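Local coordinates for protein nisin leader peptide-processing serine protease NisP (Lactococcus lactis subsp. lactis, PDB 4MZD) that probably acts as a subtilisin-like serine endopeptidase that cleaves the leader peptide from the lantibiotic nisin, this chain containing its catalytic domain, at residues A[332-337]-A[347-351]; A[305-310]-A[392-396]. One frame throughout, in Å; residues are numbered along the deposited sequence.

Contact 1: A[332-337]-A[347-351]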
loop_
_atom_site.group_PDB
_atom_site.type_symbol
_atom_site.label_atom_id
_atom_site.label_comp_id
_atom_site.label_asym_id
_atom_site.label_seq_id
_atom_site.Cartn_x
_atom_site.Cartn_y
_atom_site.Cartn_z
ATOM N N TYR A 332 4.460 -18.725 11.195
ATOM C CA TYR A 332 3.859 -17.405 11.039
ATOM C C TYR A 332 4.591 -16.329 11.842
ATOM O O TYR A 332 4.537 -15.159 11.484
ATOM C CB TYR A 332 2.373 -17.421 11.424
ATOM C CG TYR A 332 2.140 -17.746 12.877
ATOM C CD1 TYR A 332 2.048 -16.740 13.830
ATOM C CD2 TYR A 332 2.018 -19.059 13.298
ATOM C CE1 TYR A 332 1.843 -17.037 15.156
ATOM C CE2 TYR A 332 1.813 -19.367 14.620
ATOM C CZ TYR A 332 1.728 -18.352 15.547
ATOM O OH TYR A 332 1.528 -18.659 16.870
ATOM N N LEU A 333 5.259 -16.714 12.930
ATOM C CA LEU A 333 5.918 -15.733 13.787
ATOM C C LEU A 333 6.996 -14.949 13.054
ATOM O O LEU A 333 7.226 -13.771 13.343
ATOM C CB LEU A 333 6.531 -16.414 15.010
ATOM C CG LEU A 333 5.541 -17.053 15.979
ATOM C CD1 LEU A 333 6.253 -18.019 16.909
ATOM C CD2 LEU A 333 4.815 -15.976 16.777
ATOM N N LYS A 334 7.668 -15.613 12.119
ATOM C CA LYS A 334 8.709 -14.967 11.332
ATOM C C LYS A 334 8.284 -14.684 9.895
ATOM O O LYS A 334 8.875 -13.833 9.241
ATOM C CB LYS A 334 9.985 -15.807 11.334
ATOM C CG LYS A 334 10.603 -15.962 12.707
ATOM C CD LYS A 334 11.981 -16.599 12.635
ATOM C CE LYS A 334 11.971 -17.875 11.812
ATOM N NZ LYS A 334 12.100 -17.610 10.351
ATOM N N ASP A 335 7.272 -15.398 9.407
ATOM C CA ASP A 335 6.891 -15.314 7.997
ATOM C C ASP A 335 5.841 -14.250 7.724
ATOM O O ASP A 335 5.810 -13.664 6.637
ATOM C CB ASP A 335 6.319 -16.644 7.509
ATOM C CG ASP A 335 7.363 -17.726 7.337
ATOM O OD1 ASP A 335 8.544 -17.516 7.687
ATOM O OD2 ASP A 335 6.963 -18.812 6.875
ATOM N N TRP A 336 4.943 -14.045 8.685
ATOM C CA TRP A 336 3.874 -13.070 8.538
ATOM C C TRP A 336 4.123 -11.944 9.525
ATOM O O TRP A 336 4.976 -12.062 10.409
ATOM C CB TRP A 336 2.501 -13.718 8.728
ATOM C CG TRP A 336 2.118 -14.655 7.612
ATOM C CD1 TRP A 336 2.862 -14.972 6.506
ATOM C CD2 TRP A 336 0.894 -15.388 7.499
ATOM N NE1 TRP A 336 2.171 -15.860 5.718
ATOM C CE2 TRP A 336 0.964 -16.133 6.305
ATOM C CE3 TRP A 336 -0.258 -15.485 8.290
ATOM C CZ2 TRP A 336 -0.073 -16.964 5.884
ATOM C CZ3 TRP A 336 -1.286 -16.315 7.873
ATOM C CH2 TRP A 336 -1.185 -17.043 6.677
ATOM N N LEU A 337 3.406 -10.845 9.361
ATOM C CA LEU A 337 3.671 -9.706 10.214
ATOM C C LEU A 337 2.454 -9.330 11.052
ATOM O O LEU A 337 1.296 -9.494 10.665
ATOM C CB LEU A 337 4.266 -8.539 9.439
ATOM C CG LEU A 337 3.358 -7.971 8.367
ATOM C CD1 LEU A 337 2.663 -6.735 8.881
ATOM C CD2 LEU A 337 4.159 -7.620 7.114
ATOM N N GLN A 347 -3.591 -9.120 14.285
ATOM C CA GLN A 347 -3.626 -10.266 13.397
ATOM C C GLN A 347 -2.311 -10.353 12.643
ATOM O O GLN A 347 -1.680 -9.334 12.366
ATOM C CB GLN A 347 -4.778 -10.096 12.404
ATOM C CG GLN A 347 -4.936 -11.210 11.399
ATOM C CD GLN A 347 -6.235 -11.098 10.635
ATOM O OE1 GLN A 347 -7.238 -10.613 11.161
ATOM N NE2 GLN A 347 -6.224 -11.539 9.385
ATOM N N TYR A 348 -1.917 -11.575 12.299
ATOM C CA TYR A 348 -0.823 -11.807 11.365
ATOM C C TYR A 348 -1.314 -11.713 9.933
ATOM O O TYR A 348 -2.317 -12.332 9.574
ATOM C CB TYR A 348 -0.189 -13.180 11.614
ATOM C CG TYR A 348 0.771 -13.147 12.777
ATOM C CD1 TYR A 348 2.085 -12.737 12.585
ATOM C CD2 TYR A 348 0.365 -13.483 14.069
ATOM C CE1 TYR A 348 2.978 -12.671 13.632
ATOM C CE2 TYR A 348 1.263 -13.426 15.130
ATOM C CZ TYR A 348 2.563 -13.014 14.905
ATOM O OH TYR A 348 3.437 -12.941 15.972
ATOM N N VAL A 349 -0.586 -10.947 9.125
ATOM C CA VAL A 349 -0.950 -10.678 7.738
ATOM C C VAL A 349 0.288 -10.788 6.849
ATOM O O VAL A 349 1.415 -10.891 7.334
ATOM C CB VAL A 349 -1.549 -9.254 7.595
ATOM C CG1 VAL A 349 -2.797 -9.110 8.455
ATOM C CG2 VAL A 349 -0.515 -8.194 7.954
ATOM N N TYR A 350 0.077 -10.754 5.537
ATOM C CA TYR A 350 1.193 -10.688 4.596
ATOM C C TYR A 350 0.727 -9.965 3.347
ATOM O O TYR A 350 -0.470 -9.899 3.075
ATOM C CB TYR A 350 1.705 -12.090 4.227
ATOM C CG TYR A 350 0.703 -12.888 3.431
ATOM C CD1 TYR A 350 0.670 -12.809 2.040
ATOM C CD2 TYR A 350 -0.235 -13.692 4.061
ATOM C CE1 TYR A 350 -0.260 -13.510 1.305
ATOM C CE2 TYR A 350 -1.171 -14.404 3.326
ATOM C CZ TYR A 350 -1.169 -14.305 1.951
ATOM O OH TYR A 350 -2.088 -15.010 1.214
ATOM N N GLY A 351 1.676 -9.438 2.585
ATOM C CA GLY A 351 1.364 -8.852 1.296
ATOM C C GLY A 351 1.984 -7.481 1.122
ATOM O O GLY A 351 2.314 -6.792 2.100
HETATM O O HOH W 1 5.964 -12.348 15.311
#
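Tyr332 drives the edge of its ring into the face of Tyr348, a T-shaped pair with planes at 73° in which Tyr332 CD1 sits over the centre of the Tyr348 ring, 3.6 Å from Tyr348 CE2. The pair packs beside a two-stranded antiparallel hairpin, 337-340 with 346-349, in this subtilisin-like fold, Tyr348 being on its second strand. Tyr332 begins the short helix 332-335 that leads into the hairpin. Its CG stands between its own backbone N and carbonyl carbon (chi1 64°), which turns the ring toward the second strand.

Leu337 and Val349 form an antiparallel hydrogen-bonded pair: Leu337 N gives an almost straight bond of 2.8 Å to Val349 O, and Val349 N returns one of 2.8 Å to Leu337 O. Their side chains share a face of the hairpin, where Leu337 CD1 meets Val349 CG2 at 3.6 Å. Branched aliphatic groups suit this buried face, since Phe354 and helix 147-156 pack against it. The Val349 side chain is about 7 Å from those of Ser353 and His147, two residues of the predicted charge relay.

Trp336 leaves the helix and lays its indole alongside Tyr350. Tyr350 CD2 comes over one face of the indole, 3.5 Å from Trp336 CE2, while Tyr350 CB makes a CH-pi contact over the five-membered ring. Phe326 and Phe300 extend this aromatic cluster, and Trp336 NE1 has a weak bond to Thr314 O, so a broad ring with one polar edge fits here.

The far end of Tyr348 is anchored by water: its OH donates to a water that also donates to Leu333 O, each bond 2.7 Å, while Leu333 CD2 lies 3.4 Å from that same Tyr348 OH.

Contact 2: A[305-310]-A[392-396]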
loop_
_atom_site.group_PDB
_atom_site.type_symbol
_atom_site.label_atom_id
_atom_site.label_comp_id
_atom_site.label_asym_id
_atom_site.label_seq_id
_atom_site.Cartn_x
_atom_site.Cartn_y
_atom_site.Cartn_z
ATOM N N ALA A 305 11.923 -3.121 -11.512
ATOM C CA ALA A 305 13.291 -2.618 -11.444
ATOM C C ALA A 305 13.372 -1.254 -10.763
ATOM O O ALA A 305 14.383 -0.921 -10.142
ATOM C CB ALA A 305 13.906 -2.551 -12.839
ATOM N N ASP A 306 12.299 -0.477 -10.882
ATOM C CA ASP A 306 12.275 0.886 -10.364
ATOM C C ASP A 306 11.506 0.992 -9.047
ATOM O O ASP A 306 11.106 2.083 -8.639
ATOM C CB ASP A 306 11.663 1.837 -11.396
ATOM C CG ASP A 306 12.303 1.706 -12.764
ATOM O OD1 ASP A 306 13.529 1.479 -12.830
ATOM O OD2 ASP A 306 11.579 1.827 -13.774
ATOM N N ALA A 307 11.303 -0.142 -8.383
ATOM C CA ALA A 307 10.596 -0.152 -7.112
ATOM C C ALA A 307 11.532 -0.051 -5.913
ATOM O O ALA A 307 12.747 -0.234 -6.023
ATOM C CB ALA A 307 9.746 -1.398 -7.009
ATOM N N ILE A 308 10.944 0.253 -4.768
ATOM C CA ILE A 308 11.594 0.069 -3.482
ATOM C C ILE A 308 10.882 -1.085 -2.791
ATOM O O ILE A 308 9.697 -1.325 -3.045
ATOM C CB ILE A 308 11.547 1.351 -2.631
ATOM C CG1 ILE A 308 12.359 1.181 -1.344
ATOM C CG2 ILE A 308 10.109 1.753 -2.325
ATOM C CD1 ILE A 308 12.512 2.468 -0.558
ATOM N N TYR A 309 11.598 -1.807 -1.936
ATOM C CA TYR A 309 11.035 -2.973 -1.266
ATOM C C TYR A 309 11.063 -2.796 0.244
ATOM O O TYR A 309 11.972 -2.169 0.790
ATOM C CB TYR A 309 11.796 -4.241 -1.673
ATOM C CG TYR A 309 11.657 -4.544 -3.148
ATOM C CD1 TYR A 309 10.702 -5.443 -3.607
ATOM C CD2 TYR A 309 12.459 -3.903 -4.085
ATOM C CE1 TYR A 309 10.559 -5.704 -4.955
ATOM C CE2 TYR A 309 12.319 -4.154 -5.434
ATOM C CZ TYR A 309 11.364 -5.050 -5.863
ATOM O OH TYR A 309 11.212 -5.314 -7.205
ATOM N N ALA A 310 10.056 -3.336 0.917
ATOM C CA ALA A 310 10.026 -3.304 2.373
ATOM C C ALA A 310 9.351 -4.580 2.873
ATOM O O ALA A 310 8.727 -5.305 2.096
ATOM C CB ALA A 310 9.305 -2.056 2.867
ATOM N N ASN A 392 18.380 -5.075 -4.868
ATOM C CA ASN A 392 17.100 -4.402 -4.691
ATOM C C ASN A 392 17.171 -3.336 -3.624
ATOM O O ASN A 392 17.678 -3.577 -2.526
ATOM C CB ASN A 392 16.013 -5.407 -4.326
ATOM C CG ASN A 392 15.892 -6.510 -5.342
ATOM O OD1 ASN A 392 15.740 -6.251 -6.536
ATOM N ND2 ASN A 392 15.985 -7.754 -4.883
ATOM N N ARG A 393 16.667 -2.154 -3.957
ATOM C CA ARG A 393 16.589 -1.072 -2.997
ATOM C C ARG A 393 15.580 -1.430 -1.921
ATOM O O ARG A 393 14.448 -1.814 -2.212
ATOM C CB ARG A 393 16.180 0.239 -3.669
ATOM C CG ARG A 393 17.291 0.932 -4.426
ATOM C CD ARG A 393 16.798 2.275 -4.910
ATOM N NE ARG A 393 15.591 2.129 -5.715
ATOM C CZ ARG A 393 15.514 2.451 -7.002
ATOM N NH1 ARG A 393 16.572 2.951 -7.627
ATOM N NH2 ARG A 393 14.375 2.281 -7.659
ATOM N N VAL A 394 16.002 -1.310 -0.673
ATOM C CA VAL A 394 15.109 -1.576 0.441
ATOM C C VAL A 394 15.014 -0.361 1.351
ATOM O O VAL A 394 15.939 0.442 1.443
ATOM C CB VAL A 394 15.544 -2.808 1.255
ATOM C CG1 VAL A 394 15.521 -4.062 0.386
ATOM C CG2 VAL A 394 16.919 -2.587 1.867
ATOM N N LEU A 395 13.868 -0.220 2.003
ATOM C CA LEU A 395 13.633 0.866 2.944
ATOM C C LEU A 395 14.522 0.721 4.172
ATOM O O LEU A 395 14.579 -0.345 4.791
ATOM C CB LEU A 395 12.172 0.859 3.389
ATOM C CG LEU A 395 11.802 1.946 4.402
ATOM C CD1 LEU A 395 11.871 3.332 3.767
ATOM C CD2 LEU A 395 10.416 1.682 4.961
ATOM N N ASN A 396 15.208 1.803 4.519
ATOM C CA ASN A 396 15.963 1.878 5.758
ATOM C C ASN A 396 15.732 3.268 6.314
ATOM O O ASN A 396 16.224 4.258 5.770
ATOM C CB ASN A 396 17.449 1.617 5.530
ATOM C CG ASN A 396 18.229 1.582 6.825
ATOM O OD1 ASN A 396 18.351 2.593 7.512
ATOM N ND2 ASN A 396 18.753 0.414 7.171
HETATM O O HOH W 2 14.675 3.286 -10.060
HETATM O O HOH W 3 15.091 -1.611 -6.437
HETATM O O HOH W 4 13.634 -5.271 -8.481
#
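Segments 305-310 and 392-396 run in roughly the same direction, 36° apart, and are joined by a single bridge between Tyr309 and Val394, whose CA atoms are 4.6 Å apart. Tyr309 provides both backbone bonds: its N donates to Arg393 O at 2.9 Å, and its O accepts from Leu395 N at 3.0 Å. This attaches the 392-396 segment to strand 308-311, which also pairs with strand 286-291 of the main subtilisin-like sheet.

The Tyr309 ring carries Arg393 O at its edge, and Tyr309 CD2 packs on Asn392 CB. A tyrosine suits this buried place because Gly304 N and a water shared with Asn392 OD1 satisfy its hydroxyl. Ala310 CB and Ile308 CD1 pack against Leu395 CB, and Val359 of helix 356-370 packs on Ile308 and Leu395.

Arg393 folds back through a bend at chi3 (-56°), bringing NH2 within 3.4 Å of Ala307 O, a weak bond, while a water bridges Arg393 N to the same oxygen. Arg393 NE is buried without a partner. A second water accepts from Arg393 NH2 at 2.6 Å and donates weakly to Asp306 OD1, so the opposite charges meet through water and their attraction is probably mild.

How the contacts relate
The centres of the two contacts lie about 20 Å apart and their nearest atoms about 7 Å apart, without touching. Along the chain the order is 305-310, 332-337, 347-351, 392-396, so contact 2 closes a long excursion within which contact 1 forms. From strand 308-311 at the main sheet the chain passes through helix 316-328 to the hairpin of contact 1, then through the predicted nucleophile Ser353 into helix 356-370, which packs on contact 2. A backbone hydrogen bond between Gly351 and Ala312, just past strand 308-311, connects the two neighbourhoods. Contact 2 thus joins the 392-396 segment to a strand of the main sheet, while contact 1 lies directly before Ser353 in the chain.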